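Local coordinates for protein HTH-type transcriptional repressor NemR (Escherichia coli, PDB 4YZE) that represses transcription of the nemRA-gloA operon by binding the NemR box, and responds to electrophiles and reactive chlorine species such as bleach, at residues 41-44 with 45-48; 66-69 with 70-74; 120-123 with 124-128; 187-190 with 191-195. The protein carries 5 engineered substitutions. One frame throughout, in Å; residues are numbered along the deposited sequence.

Contact 1: 41-44 with 45-48; sequences EVPK and GSFY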
loop_
_atom_site.group_PDB
_atom_site.type_symbol
_atom_site.label_atom_id
_atom_site.label_comp_id
_atom_site.label_asym_id
_atom_site.label_seq_id
_atom_site.Cartn_x
_atom_site.Cartn_y
_atom_site.Cartn_z
ATOM N N GLU A 41 16.943 -4.779 -26.853
ATOM C CA GLU A 41 17.817 -5.031 -27.994
ATOM C C GLU A 41 19.162 -4.344 -27.812
ATOM O O GLU A 41 19.628 -3.591 -28.670
ATOM C CB GLU A 41 17.140 -4.614 -29.299
ATOM C CG GLU A 41 15.882 -5.410 -29.584
ATOM C CD GLU A 41 15.216 -5.009 -30.881
ATOM O OE1 GLU A 41 15.936 -4.758 -31.876
ATOM O OE2 GLU A 41 13.967 -4.947 -30.899
ATOM N N VAL A 42 19.783 -4.623 -26.676
ATOM C CA VAL A 42 21.045 -4.005 -26.325
ATOM C C VAL A 42 22.017 -5.085 -25.871
ATOM O O VAL A 42 21.710 -5.856 -24.962
ATOM C CB VAL A 42 20.861 -2.989 -25.189
ATOM C CG1 VAL A 42 22.212 -2.489 -24.709
ATOM C CG2 VAL A 42 19.967 -1.823 -25.641
ATOM N N PRO A 43 23.203 -5.137 -26.498
ATOM C CA PRO A 43 24.193 -6.168 -26.154
ATOM C C PRO A 43 24.633 -6.099 -24.692
ATOM O O PRO A 43 24.562 -5.043 -24.040
ATOM C CB PRO A 43 25.365 -5.866 -27.096
ATOM C CG PRO A 43 25.162 -4.450 -27.535
ATOM C CD PRO A 43 23.682 -4.231 -27.555
ATOM N N LYS A 44 25.064 -7.245 -24.181
ATOM C CA LYS A 44 25.400 -7.391 -22.772
ATOM C C LYS A 44 26.577 -6.505 -22.383
ATOM O O LYS A 44 26.602 -5.933 -21.282
ATOM C CB LYS A 44 25.722 -8.856 -22.476
ATOM C CG LYS A 44 25.698 -9.230 -21.003
ATOM C CD LYS A 44 25.883 -10.721 -20.848
ATOM C CE LYS A 44 25.656 -11.175 -19.422
ATOM N NZ LYS A 44 25.609 -12.670 -19.387
ATOM N N GLY A 45 27.541 -6.376 -23.292
ATOM C CA GLY A 45 28.717 -5.567 -23.021
ATOM C C GLY A 45 28.386 -4.088 -22.909
ATOM O O GLY A 45 29.014 -3.360 -22.135
ATOM N N SER A 46 27.397 -3.647 -23.686
ATOM C CA SER A 46 26.934 -2.270 -23.626
ATOM C C SER A 46 26.270 -1.976 -22.292
ATOM O O SER A 46 26.483 -0.906 -21.707
ATOM C CB SER A 46 25.974 -1.970 -24.772
ATOM O OG SER A 46 26.652 -2.010 -26.006
ATOM N N PHE A 47 25.463 -2.918 -21.812
ATOM C CA PHE A 47 24.817 -2.754 -20.519
ATOM C C PHE A 47 25.874 -2.547 -19.446
ATOM O O PHE A 47 25.795 -1.615 -18.638
ATOM C CB PHE A 47 23.956 -3.969 -20.168
ATOM C CG PHE A 47 23.416 -3.935 -18.759
ATOM C CD1 PHE A 47 22.287 -3.180 -18.449
ATOM C CD2 PHE A 47 24.049 -4.639 -17.737
ATOM C CE1 PHE A 47 21.795 -3.132 -17.138
ATOM C CE2 PHE A 47 23.570 -4.600 -16.432
ATOM C CZ PHE A 47 22.437 -3.842 -16.129
ATOM N N TYR A 48 26.870 -3.422 -19.453
ATOM C CA TYR A 48 27.914 -3.394 -18.446
ATOM C C TYR A 48 28.851 -2.194 -18.610
ATOM O O TYR A 48 29.608 -1.863 -17.699
ATOM C CB TYR A 48 28.666 -4.735 -18.423
ATOM C CG TYR A 48 27.930 -5.786 -17.621
ATOM C CD1 TYR A 48 27.603 -5.555 -16.283
ATOM C CD2 TYR A 48 27.549 -6.994 -18.190
ATOM C CE1 TYR A 48 26.921 -6.499 -15.534
ATOM C CE2 TYR A 48 26.871 -7.952 -17.446
ATOM C CZ TYR A 48 26.558 -7.694 -16.117
ATOM O OH TYR A 48 25.879 -8.623 -15.358
#
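Pro43 and Ser46 meet at the turn of the predicted helix-turn-helix motif of the TetR-type domain. Pro43 is the N-cap of helix 44-50. Its carbonyl O takes the amide N of Phe47 at 3.2 Å, with an N-H...O angle of 158°. The Ser46 N bond to the same oxygen is weak. On the side-chain level, Pro43 CG rests against Ser46 OG, and Val42 CG1 packs on Ser46 CB at 3.8 Å. One turn on, Tyr48 N bonds to Lys44 O. There the extended Lys44 chain lies alongside Tyr48, pointing the same way. Lys44 CG comes to 4.0 Å from Tyr48 CE2, and Lys44 CE meets the ring edge in its plane. Further out, Val42 and Phe47 lean on Leu15 of helix 10-26, while Phe47 also reaches Leu33 and Leu37 of helix 33-40. That earlier helix ends in a Schellman motif with Glu41, of positive phi, as its C-prime residue. The CG of Phe47 is anti to its backbone N (chi1 172°), which carries the ring away from the turn and sets Phe47 CD2 over the centre of the Tyr48 ring, 3.9 Å above its plane.

Contact 2: 66-69 with 70-74; sequences YAAY and HQRLT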
loop_
_atom_site.group_PDB
_atom_site.type_symbol
_atom_site.label_atom_id
_atom_site.label_comp_id
_atom_site.label_asym_id
_atom_site.label_seq_id
_atom_site.Cartn_x
_atom_site.Cartn_y
_atom_site.Cartn_z
ATOM N N TYR A 66 11.594 8.752 -10.350
ATOM C CA TYR A 66 11.114 9.708 -9.362
ATOM C C TYR A 66 11.422 11.140 -9.793
ATOM O O TYR A 66 10.692 12.065 -9.438
ATOM C CB TYR A 66 11.676 9.422 -7.959
ATOM C CG TYR A 66 11.072 8.189 -7.323
ATOM C CD1 TYR A 66 9.710 8.128 -7.014
ATOM C CD2 TYR A 66 11.857 7.086 -7.038
ATOM C CE1 TYR A 66 9.149 6.980 -6.442
ATOM C CE2 TYR A 66 11.314 5.937 -6.464
ATOM C CZ TYR A 66 9.964 5.884 -6.175
ATOM O OH TYR A 66 9.456 4.732 -5.599
ATOM N N ALA A 67 12.503 11.328 -10.548
ATOM C CA ALA A 67 12.871 12.669 -11.015
ATOM C C ALA A 67 11.768 13.223 -11.900
ATOM O O ALA A 67 11.353 14.378 -11.766
ATOM C CB ALA A 67 14.188 12.642 -11.774
ATOM N N ALA A 68 11.295 12.381 -12.804
ATOM C CA ALA A 68 10.253 12.764 -13.741
ATOM C C ALA A 68 8.921 12.980 -13.033
ATOM O O ALA A 68 8.221 13.941 -13.331
ATOM C CB ALA A 68 10.121 11.723 -14.835
ATOM N N TYR A 69 8.572 12.084 -12.107
ATOM C CA TYR A 69 7.317 12.177 -11.354
ATOM C C TYR A 69 7.306 13.408 -10.452
ATOM O O TYR A 69 6.273 14.052 -10.271
ATOM C CB TYR A 69 7.102 10.924 -10.497
ATOM C CG TYR A 69 5.749 10.869 -9.806
ATOM C CD1 TYR A 69 4.610 10.438 -10.485
ATOM C CD2 TYR A 69 5.604 11.247 -8.484
ATOM C CE1 TYR A 69 3.369 10.391 -9.856
ATOM C CE2 TYR A 69 4.364 11.208 -7.848
ATOM C CZ TYR A 69 3.261 10.780 -8.534
ATOM O OH TYR A 69 2.049 10.733 -7.890
ATOM N N HIS A 70 8.459 13.712 -9.872
ATOM C CA HIS A 70 8.585 14.872 -8.999
ATOM C C HIS A 70 8.308 16.147 -9.801
ATOM O O HIS A 70 7.670 17.074 -9.298
ATOM C CB HIS A 70 9.977 14.909 -8.364
ATOM C CG HIS A 70 10.165 16.009 -7.364
ATOM N ND1 HIS A 70 9.853 15.867 -6.028
ATOM C CD2 HIS A 70 10.653 17.266 -7.503
ATOM C CE1 HIS A 70 10.140 16.987 -5.387
ATOM N NE2 HIS A 70 10.623 17.854 -6.262
ATOM N N GLN A 71 8.767 16.168 -11.051
ATOM C CA GLN A 71 8.613 17.334 -11.916
ATOM C C GLN A 71 7.149 17.489 -12.323
ATOM O O GLN A 71 6.577 18.574 -12.176
ATOM C CB GLN A 71 9.521 17.218 -13.150
ATOM C CG GLN A 71 9.766 18.532 -13.897
ATOM C CD GLN A 71 10.473 19.586 -13.044
ATOM O OE1 GLN A 71 9.833 20.480 -12.486
ATOM N NE2 GLN A 71 11.798 19.484 -12.943
ATOM N N ARG A 72 6.541 16.407 -12.817
ATOM C CA ARG A 72 5.110 16.436 -13.128
ATOM C C ARG A 72 4.294 16.971 -11.948
ATOM O O ARG A 72 3.482 17.884 -12.104
ATOM C CB ARG A 72 4.598 15.047 -13.502
ATOM C CG ARG A 72 4.836 14.640 -14.940
ATOM C CD ARG A 72 3.978 13.427 -15.306
ATOM N NE ARG A 72 4.313 12.248 -14.506
ATOM C CZ ARG A 72 5.370 11.469 -14.732
ATOM N NH1 ARG A 72 6.209 11.749 -15.724
ATOM N NH2 ARG A 72 5.599 10.412 -13.966
ATOM N N LEU A 73 4.526 16.401 -10.769
ATOM C CA LEU A 73 3.823 16.795 -9.553
ATOM C C LEU A 73 4.084 18.270 -9.210
ATOM O O LEU A 73 3.178 18.966 -8.765
ATOM C CB LEU A 73 4.258 15.907 -8.389
ATOM C CG LEU A 73 3.238 15.528 -7.305
ATOM C CD1 LEU A 73 3.868 15.541 -5.924
ATOM C CD2 LEU A 73 1.970 16.375 -7.335
ATOM N N THR A 74 5.317 18.735 -9.417
ATOM C CA THR A 74 5.661 20.132 -9.166
ATOM C C THR A 74 4.836 21.059 -10.056
ATOM O O THR A 74 4.269 22.041 -9.581
ATOM C CB THR A 74 7.153 20.429 -9.408
ATOM O OG1 THR A 74 7.960 19.609 -8.557
ATOM C CG2 THR A 74 7.449 21.900 -9.098
#
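Tyr69 and Arg72 touch along one face of helix 54-79, the long helix that runs from the DNA-binding domain into the C-terminal domain. Four i to i+4 backbone bonds carry the helix here, the straightest from Arg72 N to Ala68 O at 3.0 Å. The packed side is built by Tyr69 and Leu73. Tyr69 CE2 is 4.5 Å from Leu73 CG, and both side chains also lean on Tyr91 of helix 84-97. Tyr69 reaches Val135 of helix 122-148 as well, and its side chain lies about 6 Å from that of Cys108, which is central to the response to reactive chlorine species. The exposed side holds Ala67, Ala68, Gln71 and Arg72. Arg72 bends at chi3 (-62°), which folds its guanidinium back over Ala68 O and Tyr69 CA with one face. Arg72 NH2 then reaches the edge of the Tyr69 ring, 3.6 Å from Tyr69 CD1, with the two planes 75° apart. With the ring cut back to an alanine here, Leu73, Tyr91 and Val135 would probably face a gap, and the Arg72 guanidinium would be freer to turn. On a third side, His70 O is gripped twice: Thr74 N and Thr74 OG1 approach from opposite faces of its plane, Thr74 OG1 at 2.7 Å from His70 O.

Contact 3: 120-123 with 124-128; sequences LSED and MRSAM
This is a helix N-terminus, capped by Ser121 and braced by an i to i+3 salt bridge between Glu122 and Arg125, at the start of helix 122-148 in the C-terminal domain. Ser121 is the N-cap. Its OG lies between the backbone N and the carbonyl carbon (chi1 66°), and from there it accepts Met124 N at 3.1 Å. Ser121 O takes Arg125 N at 2.9 Å, nearly straight. Glu122 and Arg125 face each other as a two-pronged pair: Arg125 NE bonds to Glu122 OE1 and Arg125 NH2 to Glu122 OE2. Both bonds refine very short, so their exact lengths are doubtful. The two planes are only 28° apart, and Glu122 OE2 uses its syn lone pair, so the two groups meet edge to edge and nearly coplanar. The remaining nitrogen, Arg125 NH1, bonds to Ile178 O of the second subunit. A leucine in place of Arg125 is likely to leave the Glu122 carboxylate without its mate and that Ile178 O without this donor. On the apolar side of the cap, Leu120 CD2 packs on Met124 SD at 4.2 Å and Leu120 CD1 on Met128 SD at 4.3 Å. Ser121 OG also hydrogen-bonds Glu55 OE2, which ties the cap to helix 54-79. Met124 and Met128 lie against Leu62 of that same helix, Met124 and Leu120 touch Phe28, and Met128 packs on Ile178 of the second subunit.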
loop_
_atom_site.group_PDB
_atom_site.type_symbol
_atom_site.label_atom_id
_atom_site.label_comp_id
_atom_site.label_asym_id
_atom_site.label_seq_id
_atom_site.Cartn_x
_atom_site.Cartn_y
_atom_site.Cartn_z
ATOM N N LEU A 120 15.441 -5.953 -1.436
ATOM C CA LEU A 120 16.109 -4.979 -2.306
ATOM C C LEU A 120 17.364 -4.396 -1.657
ATOM O O LEU A 120 17.456 -4.339 -0.432
ATOM C CB LEU A 120 15.155 -3.836 -2.657
ATOM C CG LEU A 120 14.020 -4.136 -3.637
ATOM C CD1 LEU A 120 13.188 -2.891 -3.894
ATOM C CD2 LEU A 120 14.587 -4.691 -4.941
ATOM N N SER A 121 18.325 -3.949 -2.464
ATOM C CA SER A 121 19.486 -3.255 -1.906
ATOM C C SER A 121 19.082 -2.021 -1.088
ATOM O O SER A 121 18.040 -1.403 -1.340
ATOM C CB SER A 121 20.459 -2.836 -3.005
ATOM O OG SER A 121 19.896 -1.861 -3.866
ATOM N N GLU A 122 19.900 -1.673 -0.096
ATOM C CA GLU A 122 19.650 -0.449 0.646
ATOM C C GLU A 122 19.630 0.709 -0.342
ATOM O O GLU A 122 18.807 1.617 -0.205
ATOM C CB GLU A 122 20.691 -0.225 1.752
ATOM C CG GLU A 122 20.740 1.208 2.311
ATOM C CD GLU A 122 19.384 1.742 2.836
ATOM O OE1 GLU A 122 18.504 0.949 3.250
ATOM O OE2 GLU A 122 19.200 2.980 2.844
ATOM N N ASP A 123 20.494 0.650 -1.361
ATOM C CA ASP A 123 20.537 1.722 -2.349
ATOM C C ASP A 123 19.171 1.914 -3.024
ATOM O O ASP A 123 18.727 3.055 -3.204
ATOM C CB ASP A 123 21.671 1.506 -3.355
ATOM C CG ASP A 123 22.962 1.106 -2.673
ATOM O OD1 ASP A 123 22.851 0.514 -1.588
ATOM O OD2 ASP A 123 24.071 1.392 -3.177
ATOM N N MET A 124 18.484 0.812 -3.334
ATOM C CA MET A 124 17.162 0.910 -3.963
ATOM C C MET A 124 16.035 1.294 -2.993
ATOM O O MET A 124 15.201 2.140 -3.321
ATOM C CB MET A 124 16.800 -0.360 -4.729
ATOM C CG MET A 124 17.625 -0.571 -5.995
ATOM S SD MET A 124 16.940 -1.894 -7.027
ATOM C CE MET A 124 15.418 -1.087 -7.561
ATOM N N ARG A 125 16.000 0.674 -1.814
ATOM C CA ARG A 125 15.022 1.058 -0.798
ATOM C C ARG A 125 15.159 2.551 -0.494
ATOM O O ARG A 125 14.163 3.259 -0.341
ATOM C CB ARG A 125 15.204 0.233 0.479
ATOM C CG ARG A 125 14.296 0.638 1.628
ATOM C CD ARG A 125 14.999 0.443 2.978
ATOM N NE ARG A 125 16.074 1.413 3.198
ATOM C CZ ARG A 125 15.889 2.660 3.637
ATOM N NH1 ARG A 125 14.661 3.105 3.906
ATOM N NH2 ARG A 125 16.936 3.471 3.818
ATOM N N SER A 126 16.401 3.021 -0.444
ATOM C CA SER A 126 16.684 4.416 -0.145
ATOM C C SER A 126 16.241 5.333 -1.285
ATOM O O SER A 126 15.731 6.430 -1.045
ATOM C CB SER A 126 18.170 4.589 0.171
ATOM O OG SER A 126 18.559 5.952 0.207
ATOM N N ALA A 127 16.417 4.879 -2.519
ATOM C CA ALA A 127 15.895 5.613 -3.669
ATOM C C ALA A 127 14.373 5.778 -3.572
ATOM O O ALA A 127 13.838 6.821 -3.947
ATOM C CB ALA A 127 16.263 4.920 -4.965
ATOM N N MET A 128 13.686 4.741 -3.098
ATOM C CA MET A 128 12.231 4.800 -2.955
ATOM C C MET A 128 11.840 5.711 -1.804
ATOM O O MET A 128 10.865 6.438 -1.890
ATOM C CB MET A 128 11.656 3.422 -2.694
ATOM C CG MET A 128 11.863 2.453 -3.851
ATOM S SD MET A 128 11.182 0.836 -3.463
ATOM C CE MET A 128 9.419 1.178 -3.518
#

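Contact 4: 187-190 with 191-195; sequences NALA and HVKNI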
loop_
_atom_site.group_PDB
_atom_site.type_symbol
_atom_site.label_atom_id
_atom_site.label_comp_id
_atom_site.label_asym_id
_atom_site.label_seq_id
_atom_site.Cartn_x
_atom_site.Cartn_y
_atom_site.Cartn_z
ATOM N N ASN A 187 -13.320 7.087 -3.239
ATOM C CA ASN A 187 -13.635 7.330 -1.846
ATOM C C ASN A 187 -12.548 8.181 -1.191
ATOM O O ASN A 187 -12.853 9.056 -0.378
ATOM C CB ASN A 187 -13.865 6.027 -1.076
ATOM C CG ASN A 187 -14.268 6.281 0.364
ATOM O OD1 ASN A 187 -15.269 6.949 0.631
ATOM N ND2 ASN A 187 -13.488 5.762 1.294
ATOM N N ALA A 188 -11.286 7.951 -1.564
ATOM C CA ALA A 188 -10.200 8.783 -1.042
ATOM C C ALA A 188 -10.368 10.239 -1.476
ATOM O O ALA A 188 -10.201 11.142 -0.665
ATOM C CB ALA A 188 -8.810 8.247 -1.442
ATOM N N LEU A 189 -10.695 10.453 -2.751
ATOM C CA LEU A 189 -10.900 11.792 -3.296
ATOM C C LEU A 189 -12.006 12.493 -2.522
ATOM O O LEU A 189 -11.851 13.654 -2.150
ATOM C CB LEU A 189 -11.299 11.725 -4.778
ATOM C CG LEU A 189 -11.021 12.881 -5.748
ATOM C CD1 LEU A 189 -12.043 12.936 -6.884
ATOM C CD2 LEU A 189 -10.924 14.229 -5.081
ATOM N N ALA A 190 -13.118 11.800 -2.285
ATOM C CA ALA A 190 -14.245 12.436 -1.602
ATOM C C ALA A 190 -13.859 12.798 -0.167
ATOM O O ALA A 190 -14.290 13.825 0.354
ATOM C CB ALA A 190 -15.476 11.548 -1.631
ATOM N N HIS A 191 -13.024 11.972 0.464
ATOM C CA HIS A 191 -12.627 12.255 1.844
ATOM C C HIS A 191 -11.639 13.436 1.926
ATOM O O HIS A 191 -11.734 14.280 2.842
ATOM C CB HIS A 191 -12.117 10.990 2.529
ATOM C CG HIS A 191 -11.494 11.215 3.872
ATOM N ND1 HIS A 191 -12.220 11.214 5.044
ATOM C CD2 HIS A 191 -10.200 11.387 4.232
ATOM C CE1 HIS A 191 -11.405 11.404 6.067
ATOM N NE2 HIS A 191 -10.170 11.508 5.602
ATOM N N VAL A 192 -10.728 13.522 0.958
ATOM C CA VAL A 192 -9.828 14.671 0.873
ATOM C C VAL A 192 -10.603 15.987 0.696
ATOM O O VAL A 192 -10.266 17.011 1.322
ATOM C CB VAL A 192 -8.807 14.498 -0.258
ATOM C CG1 VAL A 192 -7.964 15.755 -0.424
ATOM C CG2 VAL A 192 -7.908 13.281 0.009
ATOM N N LYS A 193 -11.634 15.957 -0.153
ATOM C CA LYS A 193 -12.495 17.127 -0.369
ATOM C C LYS A 193 -13.074 17.648 0.929
ATOM O O LYS A 193 -13.277 18.850 1.087
ATOM C CB LYS A 193 -13.655 16.791 -1.305
ATOM C CG LYS A 193 -13.336 16.941 -2.785
ATOM C CD LYS A 193 -14.521 16.514 -3.657
ATOM C CE LYS A 193 -14.133 16.545 -5.125
ATOM N NZ LYS A 193 -15.134 15.861 -5.995
ATOM N N ASN A 194 -13.348 16.743 1.859
ATOM C CA ASN A 194 -13.948 17.137 3.128
ATOM C C ASN A 194 -12.886 17.552 4.159
ATOM O O ASN A 194 -13.119 18.417 4.991
ATOM C CB ASN A 194 -14.820 15.997 3.662
ATOM C CG ASN A 194 -15.734 16.438 4.787
ATOM O OD1 ASN A 194 -15.542 16.060 5.946
ATOM N ND2 ASN A 194 -16.733 17.250 4.452
ATOM N N ILE A 195 -11.711 16.937 4.085
ATOM C CA ILE A 195 -10.643 17.189 5.052
ATOM C C ILE A 195 -9.888 18.479 4.729
ATOM O O ILE A 195 -9.568 19.261 5.627
ATOM C CB ILE A 195 -9.663 15.987 5.114
ATOM C CG1 ILE A 195 -10.355 14.784 5.750
ATOM C CG2 ILE A 195 -8.437 16.339 5.912
ATOM C CD1 ILE A 195 -11.071 15.142 7.050
#
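Val192 N to Ala188 O is the shortest polar bond between 187-190 and 191-195, at 2.9 Å with an N-H...O angle of 164°. With Val192 CG1 anti to the backbone N (chi1 175°), the other methyl, Val192 CG2, is turned toward the preceding turn and comes to 3.2 Å from the same Ala188 O, beside the amide. His191 N to Asn187 O and Lys193 N to Leu189 O repeat the i to i+4 pattern. At the next step it slackens, and Asn194 N to Ala190 O is a weak bond of 3.4 Å. This is helix 183-195, the last helix of the TetR-like C-terminal domain, and both its own chain and the second subunit cover it. Val192 packs on Leu89 and Tyr92 of helix 84-97 and on Leu165 and Leu168 of helix 158-179. On the subunit side, Asn187 ND2 bonds to Gln160 O of the second subunit, His191 leans on its Val164, and Ile195 meets Ile195 of that chain. The exposed Lys193 runs out extended and crosses Leu189, with Lys193 CE at 4.0 Å from Leu189 CD2. The backbone O of Lys193 is hydrogen-bonded by Arg85 NH2. Ile195 CG1 lies over one face of the His191 ring, offset toward the rim and 3.3 Å above the plane.

Overall arrangement
From the N terminus the four contacts come in series. Each is local to one stretch, so none nests in or crosses another, and none closes a long loop. Contact 1 lies at the turn between helix 33-40 and helix 44-50. Contact 2 follows on helix 54-79, its centre about 28 Å from that of contact 1. Contact 3 opens helix 122-148 and touches contact 2: Tyr66 CE2 is 3.7 Å from Ala127 O, and Tyr66 OH is 3.7 Å from Met128 CG. This joins the two long helices. Contact 4 sits on the final helix, 183-195, its centre about 47 Å from that of contact 1 and on the opposite side of the chain's centre. Contacts 3 and 4 both reach the second subunit.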